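Local coordinates for Sts-2 protein (Mus musculus, PDB 3D4I) that hydrolyses phosphate esters with an acid-dependent histidine phosphatase domain and probably interferes with CBL-mediated down-regulation of receptor tyrosine kinases, at residues R20-F25 with N63-S68; G124-M129 with C164-A169; R211-L216 with G246-V251. All blocks are in the same frame, centred on the assembly; numbering follows the deposited sequence. Where two conformers were deposited one is given.

Interaction 1 of 3, residues R20-F25 with N63-S68; sequences RVDQVF and NDPPLS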
loop_
_atom_site.group_PDB
_atom_site.type_symbol
_atom_site.label_atom_id
_atom_site.label_comp_id
_atom_site.label_asym_id
_atom_site.label_seq_id
_atom_site.Cartn_x
_atom_site.Cartn_y
_atom_site.Cartn_z
ATOM N N ARG A 20 -8.385 3.645 -6.953
ATOM C CA ARG A 20 -9.191 2.846 -7.871
ATOM C C ARG A 20 -8.343 2.314 -9.040
ATOM O O ARG A 20 -7.398 2.976 -9.500
ATOM C CB ARG A 20 -10.428 3.640 -8.340
ATOM C CG ARG A 20 -10.154 5.023 -8.832
ATOM C CD ARG A 20 -11.419 5.874 -8.986
ATOM N NE ARG A 20 -12.194 5.482 -10.149
ATOM C CZ ARG A 20 -13.237 6.166 -10.618
ATOM N NH1 ARG A 20 -13.616 7.313 -10.020
ATOM N NH2 ARG A 20 -13.880 5.720 -11.697
ATOM N N VAL A 21 -8.626 1.079 -9.468
ATOM C CA VAL A 21 -7.766 0.418 -10.468
ATOM C C VAL A 21 -7.640 1.254 -11.718
ATOM O O VAL A 21 -6.555 1.320 -12.303
ATOM C CB VAL A 21 -8.238 -1.015 -10.892
ATOM C CG1 VAL A 21 -7.851 -2.022 -9.836
ATOM C CG2 VAL A 21 -9.714 -1.046 -11.202
ATOM N N ASP A 22 -8.730 1.907 -12.116
ATOM C CA ASP A 22 -8.674 2.707 -13.352
ATOM C C ASP A 22 -7.872 4.007 -13.242
ATOM O O ASP A 22 -7.546 4.590 -14.267
ATOM C CB ASP A 22 -10.067 2.983 -13.937
ATOM C CG ASP A 22 -10.974 3.752 -12.988
ATOM O OD1 ASP A 22 -10.854 3.594 -11.759
ATOM O OD2 ASP A 22 -11.839 4.501 -13.476
ATOM N N GLN A 23 -7.537 4.452 -12.026
ATOM C CA GLN A 23 -6.691 5.657 -11.868
ATOM C C GLN A 23 -5.278 5.317 -12.347
ATOM O O GLN A 23 -4.557 6.169 -12.908
ATOM C CB GLN A 23 -6.538 6.103 -10.390
ATOM C CG GLN A 23 -5.970 7.513 -10.276
ATOM C CD GLN A 23 -5.592 7.918 -8.869
ATOM O OE1 GLN A 23 -6.307 7.643 -7.905
ATOM N NE2 GLN A 23 -4.467 8.613 -8.749
ATOM N N VAL A 24 -4.862 4.078 -12.082
ATOM C CA VAL A 24 -3.526 3.636 -12.440
ATOM C C VAL A 24 -3.471 3.114 -13.887
ATOM O O VAL A 24 -2.569 3.449 -14.646
ATOM C CB VAL A 24 -3.002 2.547 -11.446
ATOM C CG1 VAL A 24 -1.625 1.984 -11.893
ATOM C CG2 VAL A 24 -2.799 3.157 -10.093
ATOM N N PHE A 25 -4.418 2.257 -14.236
ATOM C CA PHE A 25 -4.319 1.504 -15.474
ATOM C C PHE A 25 -5.076 2.153 -16.621
ATOM O O PHE A 25 -4.952 1.728 -17.783
ATOM C CB PHE A 25 -4.713 0.050 -15.238
ATOM C CG PHE A 25 -3.756 -0.656 -14.298
ATOM C CD1 PHE A 25 -2.483 -1.015 -14.742
ATOM C CD2 PHE A 25 -4.088 -0.851 -12.968
ATOM C CE1 PHE A 25 -1.568 -1.625 -13.899
ATOM C CE2 PHE A 25 -3.176 -1.475 -12.090
ATOM C CZ PHE A 25 -1.900 -1.850 -12.570
ATOM N N ASN A 63 -18.025 0.862 -15.407
ATOM C CA ASN A 63 -18.234 2.191 -14.796
ATOM C C ASN A 63 -18.199 2.213 -13.275
ATOM O O ASN A 63 -18.535 3.238 -12.654
ATOM C CB ASN A 63 -19.576 2.778 -15.263
ATOM C CG ASN A 63 -19.589 3.078 -16.751
ATOM O OD1 ASN A 63 -18.598 3.574 -17.314
ATOM N ND2 ASN A 63 -20.703 2.768 -17.398
ATOM N N ASP A 64 -17.806 1.091 -12.683
ATOM C CA ASP A 64 -17.887 0.904 -11.237
ATOM C C ASP A 64 -16.668 0.099 -10.820
ATOM O O ASP A 64 -16.784 -1.029 -10.378
ATOM C CB ASP A 64 -19.198 0.192 -10.865
ATOM C CG ASP A 64 -19.427 0.107 -9.351
ATOM O OD1 ASP A 64 -19.012 1.027 -8.588
ATOM O OD2 ASP A 64 -20.031 -0.892 -8.926
ATOM N N PRO A 65 -15.476 0.689 -10.988
ATOM C CA PRO A 65 -14.243 -0.078 -10.799
ATOM C C PRO A 65 -13.907 -0.379 -9.326
ATOM O O PRO A 65 -14.297 0.393 -8.432
ATOM C CB PRO A 65 -13.188 0.803 -11.467
ATOM C CG PRO A 65 -13.726 2.219 -11.247
ATOM C CD PRO A 65 -15.215 2.083 -11.404
ATOM N N PRO A 66 -13.206 -1.500 -9.073
ATOM C CA PRO A 66 -12.803 -1.859 -7.729
ATOM C C PRO A 66 -11.587 -1.089 -7.246
ATOM O O PRO A 66 -10.920 -0.399 -8.024
ATOM C CB PRO A 66 -12.446 -3.338 -7.872
ATOM C CG PRO A 66 -11.888 -3.439 -9.253
ATOM C CD PRO A 66 -12.788 -2.532 -10.051
ATOM N N LEU A 67 -11.294 -1.217 -5.961
ATOM C CA LEU A 67 -10.047 -0.704 -5.432
ATOM C C LEU A 67 -8.913 -1.513 -6.045
ATOM O O LEU A 67 -9.059 -2.698 -6.271
ATOM C CB LEU A 67 -10.009 -0.926 -3.920
ATOM C CG LEU A 67 -10.948 -0.060 -3.085
ATOM C CD1 LEU A 67 -10.783 -0.428 -1.612
ATOM C CD2 LEU A 67 -10.648 1.375 -3.331
ATOM N N SER A 68 -7.788 -0.875 -6.292
ATOM C CA SER A 68 -6.542 -1.592 -6.610
ATOM C C SER A 68 -6.019 -2.260 -5.362
ATOM O O SER A 68 -6.513 -1.993 -4.251
ATOM C CB SER A 68 -5.504 -0.603 -7.116
ATOM O OG SER A 68 -5.174 0.314 -6.066
#
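Val21 and Pro66 join the backbones: Val21 N donates to Pro66 O (3.1 Å), nearly straight at 170°, and Arg20 pairs with Leu67 in a single beta bridge. In one of its two conformers, Val21 carries the apolar part with both methyls. CG2 lies against Pro66, 3.6 Å from its CD, and comes up to Pro65 CB, whereas CG1 meets Ser68 CA at 3.5 Å. Segment 20-25 begins one residue, Glu19, beyond the RHG signature of histidine phosphatases at the end of strand 11-16, and segment 63-68 leads into helix 69-85. Ser68 caps that helix through OG, which bonds both Gly71 N and Glu19 OE1. The charged Arg20-Asp22 pair lies against Pro65, whose CG is 3.2 Å from Asp22 OD1 and 3.5 Å from Arg20 NH2. Arg20 grips Asp22 side-on, NE to OD1 (2.8 Å) and NH2 to OD2 (3.0 Å), each oxygen using its syn lone pair; the chain reaches back by bending at chi3 (-74°). Replacing Asp22 with an alanine removes both acceptors and would probably leave the Arg20 guanidinium free to turn away from Pro65. Trp29 of helix 29-32 packs on Val21, Asp22 and both prolines.

Interaction 2 of 3, residues G124-M129 with C164-A169; sequences GIFEWM and CSLMPA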
loop_
_atom_site.group_PDB
_atom_site.type_symbol
_atom_site.label_atom_id
_atom_site.label_comp_id
_atom_site.label_asym_id
_atom_site.label_seq_id
_atom_site.Cartn_x
_atom_site.Cartn_y
_atom_site.Cartn_z
ATOM N N GLY A 124 -27.449 8.963 -1.602
ATOM C CA GLY A 124 -27.419 10.417 -1.441
ATOM C C GLY A 124 -26.016 10.993 -1.243
ATOM O O GLY A 124 -25.825 12.207 -1.365
ATOM N N ILE A 125 -25.034 10.131 -0.976
ATOM C CA ILE A 125 -23.628 10.574 -0.909
ATOM C C ILE A 125 -22.782 10.011 -2.057
ATOM O O ILE A 125 -21.558 10.010 -1.983
ATOM C CB ILE A 125 -22.951 10.293 0.499
ATOM C CG1 ILE A 125 -22.833 8.781 0.780
ATOM C CG2 ILE A 125 -23.707 11.076 1.602
ATOM C CD1 ILE A 125 -22.213 8.382 2.178
ATOM N N PHE A 126 -23.452 9.540 -3.123
ATOM C CA PHE A 126 -22.761 9.174 -4.350
ATOM C C PHE A 126 -22.117 10.413 -4.985
ATOM O O PHE A 126 -22.438 11.554 -4.621
ATOM C CB PHE A 126 -23.730 8.505 -5.326
ATOM C CG PHE A 126 -23.074 7.983 -6.581
ATOM C CD1 PHE A 126 -22.149 6.944 -6.524
ATOM C CD2 PHE A 126 -23.407 8.515 -7.812
ATOM C CE1 PHE A 126 -21.545 6.461 -7.679
ATOM C CE2 PHE A 126 -22.820 8.042 -8.977
ATOM C CZ PHE A 126 -21.892 6.993 -8.908
ATOM N N GLU A 127 -21.198 10.187 -5.921
ATOM C CA GLU A 127 -20.559 11.261 -6.674
ATOM C C GLU A 127 -21.585 12.127 -7.410
ATOM O O GLU A 127 -22.672 11.655 -7.748
ATOM C CB GLU A 127 -19.560 10.623 -7.676
ATOM C CG GLU A 127 -18.742 11.588 -8.526
ATOM C CD GLU A 127 -17.802 12.429 -7.691
ATOM O OE1 GLU A 127 -18.246 13.475 -7.204
ATOM O OE2 GLU A 127 -16.619 12.037 -7.521
ATOM N N TRP A 128 -21.258 13.397 -7.639
ATOM C CA TRP A 128 -22.051 14.255 -8.526
ATOM C C TRP A 128 -22.188 13.576 -9.885
ATOM O O TRP A 128 -21.177 13.194 -10.471
ATOM C CB TRP A 128 -21.355 15.616 -8.680
ATOM C CG TRP A 128 -22.092 16.673 -9.524
ATOM C CD1 TRP A 128 -23.408 16.692 -9.875
ATOM C CD2 TRP A 128 -21.530 17.888 -10.024
ATOM N NE1 TRP A 128 -23.695 17.828 -10.602
ATOM C CE2 TRP A 128 -22.558 18.585 -10.698
ATOM C CE3 TRP A 128 -20.243 18.454 -9.981
ATOM C CZ2 TRP A 128 -22.335 19.807 -11.353
ATOM C CZ3 TRP A 128 -20.031 19.692 -10.627
ATOM C CH2 TRP A 128 -21.066 20.343 -11.291
ATOM N N MET A 129 -23.427 13.441 -10.387
ATOM C CA MET A 129 -23.707 12.663 -11.620
ATOM C C MET A 129 -23.039 13.231 -12.855
ATOM O O MET A 129 -22.783 12.510 -13.812
ATOM C CB MET A 129 -25.225 12.528 -11.861
ATOM C CG MET A 129 -25.957 11.748 -10.762
ATOM S SD MET A 129 -25.526 9.993 -10.795
ATOM C CE MET A 129 -26.352 9.530 -12.339
ATOM N N CYS A 164 -32.315 4.857 -7.759
ATOM C CA CYS A 164 -33.000 5.242 -8.993
ATOM C C CYS A 164 -33.511 6.696 -8.971
ATOM O O CYS A 164 -33.978 7.204 -9.991
ATOM C CB CYS A 164 -34.103 4.238 -9.372
ATOM S SG CYS A 164 -35.429 4.177 -8.203
ATOM N N SER A 165 -33.376 7.374 -7.826
ATOM C CA SER A 165 -33.741 8.790 -7.744
ATOM C C SER A 165 -32.589 9.738 -8.125
ATOM O O SER A 165 -32.805 10.943 -8.317
ATOM C CB SER A 165 -34.311 9.131 -6.364
ATOM O OG SER A 165 -35.306 8.201 -5.998
ATOM N N LEU A 166 -31.374 9.186 -8.247
ATOM C CA LEU A 166 -30.227 9.925 -8.767
ATOM C C LEU A 166 -30.451 10.315 -10.223
ATOM O O LEU A 166 -30.721 9.456 -11.071
ATOM C CB LEU A 166 -28.937 9.102 -8.642
ATOM C CG LEU A 166 -28.208 9.104 -7.295
ATOM C CD1 LEU A 166 -27.183 7.973 -7.220
ATOM C CD2 LEU A 166 -27.538 10.443 -7.034
ATOM N N MET A 167 -30.338 11.610 -10.500
ATOM C CA MET A 167 -30.627 12.144 -11.826
ATOM C C MET A 167 -29.353 12.390 -12.622
ATOM O O MET A 167 -28.499 13.151 -12.188
ATOM C CB MET A 167 -31.433 13.444 -11.723
ATOM C CG MET A 167 -32.833 13.287 -11.133
ATOM S SD MET A 167 -33.791 12.102 -12.096
ATOM C CE MET A 167 -35.153 11.753 -10.966
ATOM N N PRO A 168 -29.237 11.773 -13.814
ATOM C CA PRO A 168 -28.033 11.971 -14.625
ATOM C C PRO A 168 -27.735 13.444 -14.943
ATOM O O PRO A 168 -26.568 13.811 -15.119
ATOM C CB PRO A 168 -28.351 11.202 -15.907
ATOM C CG PRO A 168 -29.310 10.164 -15.467
ATOM C CD PRO A 168 -30.187 10.868 -14.476
ATOM N N ALA A 169 -28.780 14.268 -15.021
ATOM C CA ALA A 169 -28.608 15.691 -15.331
ATOM C C ALA A 169 -28.599 16.614 -14.095
ATOM O O ALA A 169 -28.714 17.839 -14.236
ATOM C CB ALA A 169 -29.671 16.150 -16.351
#
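Met129 reaches across to Leu166, Met167 and Pro168 along its whole length. Its CG lies 3.2 Å from Met167 O, with CB close to the same oxygen, an approach of aliphatic carbons to a carbonyl in which no hydrogen bond is made. Bends at chi2 and chi3 (both -70°) curl the chain, laying SD 4.1 Å from Leu166 CB and the CE methyl 3.7 Å from Pro168 CA. The same methyl comes more loosely to the proline ring, 4.4 Å from Pro168 CG. The Met129 and Leu166 side chains cross obliquely, the sulfur resting beside the first carbon of the leucine rather than at its branches. Leu166 meets a second side chain with its other end: CD1 comes obliquely to the ring of Phe126, 3.9 Å from CD2 and also near CB. The Phe126 and Leu166 side chains cross at about a right angle, and Phe126 holds its ring there with CG anti to the backbone N (chi1 -175°).

In the histidine phosphatase fold, segment 124-129 is the loop that follows strand 119-121. Its backbone is pinned by Arg178 of helix 172-187, whose NH1 bonds Gly124 O and Phe126 O and whose NH2 bonds Glu127 O. Glu127 OE1 takes the N-H of Trp128 (3.0 Å) on its anti lone pair and is also hydrogen-bonded to Ser204 OG, while its side chain touches His202, whose place just after strand 196-201 is consistent with the second conserved histidine of the superfamily. Just beyond Ala169, Glu170 fastens the same loop: OE2 accepts Met129 N, and its carbonyl oxygen accepts Trp128 NE1.

Interaction 3 of 3, residues R211-L216 with G246-V251; sequences RPLLGL and GKWDLV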
loop_
_atom_site.group_PDB
_atom_site.type_symbol
_atom_site.label_atom_id
_atom_site.label_comp_id
_atom_site.label_asym_id
_atom_site.label_seq_id
_atom_site.Cartn_x
_atom_site.Cartn_y
_atom_site.Cartn_z
ATOM N N ARG A 211 -19.943 21.074 4.686
ATOM C CA ARG A 211 -20.488 22.448 4.644
ATOM C C ARG A 211 -21.899 22.586 5.255
ATOM O O ARG A 211 -22.115 23.497 6.060
ATOM C CB ARG A 211 -20.406 23.038 3.239
ATOM C CG ARG A 211 -18.970 23.368 2.848
ATOM C CD ARG A 211 -18.881 24.115 1.555
ATOM N NE ARG A 211 -19.211 25.529 1.706
ATOM C CZ ARG A 211 -18.365 26.480 2.106
ATOM N NH1 ARG A 211 -17.107 26.200 2.424
ATOM N NH2 ARG A 211 -18.784 27.734 2.165
ATOM N N PRO A 212 -22.847 21.677 4.898
ATOM C CA PRO A 212 -24.192 21.730 5.510
ATOM C C PRO A 212 -24.181 21.564 7.027
ATOM O O PRO A 212 -24.975 22.218 7.706
ATOM C CB PRO A 212 -24.939 20.556 4.853
ATOM C CG PRO A 212 -24.214 20.286 3.598
ATOM C CD PRO A 212 -22.764 20.577 3.912
ATOM N N LEU A 213 -23.279 20.725 7.559
ATOM C CA LEU A 213 -23.163 20.539 9.014
ATOM C C LEU A 213 -22.658 21.799 9.673
ATOM O O LEU A 213 -23.095 22.163 10.760
ATOM C CB LEU A 213 -22.185 19.400 9.361
ATOM C CG LEU A 213 -22.463 17.987 8.849
ATOM C CD1 LEU A 213 -21.430 17.013 9.457
ATOM C CD2 LEU A 213 -23.870 17.546 9.170
ATOM N N LEU A 214 -21.718 22.451 9.006
ATOM C CA LEU A 214 -21.075 23.653 9.531
ATOM C C LEU A 214 -21.947 24.889 9.345
ATOM O O LEU A 214 -21.619 25.962 9.834
ATOM C CB LEU A 214 -19.696 23.846 8.868
ATOM C CG LEU A 214 -18.724 22.656 8.946
ATOM C CD1 LEU A 214 -17.533 22.856 7.981
ATOM C CD2 LEU A 214 -18.245 22.395 10.362
ATOM N N GLY A 215 -23.062 24.730 8.648
ATOM C CA GLY A 215 -23.993 25.836 8.400
ATOM C C GLY A 215 -23.463 26.829 7.397
ATOM O O GLY A 215 -23.805 28.001 7.460
ATOM N N LEU A 216 -22.627 26.353 6.462
ATOM C CA LEU A 216 -22.020 27.199 5.436
ATOM C C LEU A 216 -22.747 27.060 4.093
ATOM O O LEU A 216 -23.281 25.991 3.777
ATOM C CB LEU A 216 -20.530 26.856 5.277
ATOM C CG LEU A 216 -19.624 26.945 6.523
ATOM C CD1 LEU A 216 -18.199 26.491 6.224
ATOM C CD2 LEU A 216 -19.606 28.354 7.094
ATOM N N GLY A 246 -25.687 22.300 19.394
ATOM C CA GLY A 246 -25.953 21.551 18.160
ATOM C C GLY A 246 -25.145 22.056 16.978
ATOM O O GLY A 246 -25.393 21.664 15.850
ATOM N N LYS A 247 -24.166 22.922 17.246
ATOM C CA LYS A 247 -23.275 23.453 16.218
ATOM C C LYS A 247 -22.153 22.463 15.980
ATOM O O LYS A 247 -21.714 21.803 16.921
ATOM C CB LYS A 247 -22.648 24.774 16.696
ATOM C CG LYS A 247 -22.052 25.617 15.589
ATOM C CD LYS A 247 -20.599 26.041 15.901
ATOM C CE LYS A 247 -19.982 26.858 14.740
ATOM N NZ LYS A 247 -20.253 26.276 13.380
ATOM N N TRP A 248 -21.689 22.393 14.736
ATOM C CA TRP A 248 -20.561 21.521 14.350
ATOM C C TRP A 248 -19.369 22.377 13.984
ATOM O O TRP A 248 -19.547 23.429 13.391
ATOM C CB TRP A 248 -20.931 20.673 13.125
ATOM C CG TRP A 248 -22.043 19.707 13.363
ATOM C CD1 TRP A 248 -23.374 19.974 13.396
ATOM C CD2 TRP A 248 -21.908 18.296 13.562
ATOM N NE1 TRP A 248 -24.093 18.817 13.635
ATOM C CE2 TRP A 248 -23.213 17.769 13.729
ATOM C CE3 TRP A 248 -20.808 17.421 13.608
ATOM C CZ2 TRP A 248 -23.448 16.408 13.949
ATOM C CZ3 TRP A 248 -21.044 16.064 13.835
ATOM C CH2 TRP A 248 -22.351 15.575 14.002
ATOM N N ASP A 249 -18.166 21.902 14.321
ATOM C CA ASP A 249 -16.903 22.570 14.003
ATOM C C ASP A 249 -15.992 21.565 13.301
ATOM O O ASP A 249 -16.004 20.385 13.647
ATOM C CB ASP A 249 -16.159 22.990 15.285
ATOM C CG ASP A 249 -16.893 24.041 16.094
ATOM O OD1 ASP A 249 -17.141 25.154 15.580
ATOM O OD2 ASP A 249 -17.198 23.746 17.267
ATOM N N LEU A 250 -15.202 22.049 12.350
ATOM C CA LEU A 250 -14.086 21.300 11.785
ATOM C C LEU A 250 -12.954 21.079 12.789
ATOM O O LEU A 250 -12.491 22.015 13.463
ATOM C CB LEU A 250 -13.510 22.054 10.613
ATOM C CG LEU A 250 -14.098 21.873 9.234
ATOM C CD1 LEU A 250 -13.475 22.920 8.368
ATOM C CD2 LEU A 250 -13.758 20.472 8.732
ATOM N N VAL A 251 -12.467 19.848 12.830
ATOM C CA VAL A 251 -11.550 19.398 13.861
ATOM C C VAL A 251 -10.467 18.606 13.118
ATOM O O VAL A 251 -10.736 18.083 12.033
ATOM C CB VAL A 251 -12.340 18.532 14.926
ATOM C CG1 VAL A 251 -11.433 17.748 15.827
ATOM C CG2 VAL A 251 -13.269 19.417 15.776
HETATM O O HOH W 1 -23.194 23.969 12.853
#
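Leu214 and Trp248 bring the backbones nearest, CA to CA 5.3 Å, where the short, weakly bonded helix 211-214 lies beside strand 248-251 and ends in a Schellman motif at Gly215, whose phi is positive. No direct hydrogen bond crosses. Instead one water joins the chains, donating to Leu213 O (2.8 Å) and accepting from Trp248 N (2.9 Å). Leu213 CB sits over the face of the Trp248 indole in a CH-pi contact, 4.3 Å from the centroid of the five-membered ring and 21° off its normal, and Leu213 CD1 overlies the same ring toward its rim. Leu214 divides its branches: CD2 lies 3.5 Å from Trp248 O and close to Leu250 N, and CD1 meets Leu250 CG at 3.8 Å, the two leucine side chains crossing at about a right angle. Lys247, bent at chi2 and again at chi4 (-45°), turns its NZ back to Trp248 O (2.9 Å), the donor standing 29° out of the carbonyl plane. Strand 248-251 is one of this chain's two outermost strands, antiparallel to strand 236-241; Ile187 of helix 172-187 and Ile12 of strand 11-16 touch both Leu213 and Trp248, and Trp268 of the second subunit packs on Leu250. The contact is thus apolar at heart, and the water and the Lys247 amine give partners to backbone polar atoms that helix and strand do not offer each other.

From the N terminus, the chain makes the three contacts in series, with no crossing and none enclosing another. Interaction 1 closes the long loop that carries helix 29-32, tying the residues after strand 11-16 to the start of helix 69-85. Interaction 2 closes the excursion that carries helix 143-148, joining the exit of strand 119-121 to the approach of helix 172-187. Interaction 3 closes the span with helix 221-229 and strand 236-241, setting helix 211-214 against strand 248-251 at one edge of this chain's sheet. The centres of interactions 1 and 3 lie about 32 Å apart, on opposite sides of the chain's centre, yet both touch the second subunit; interaction 2 does not.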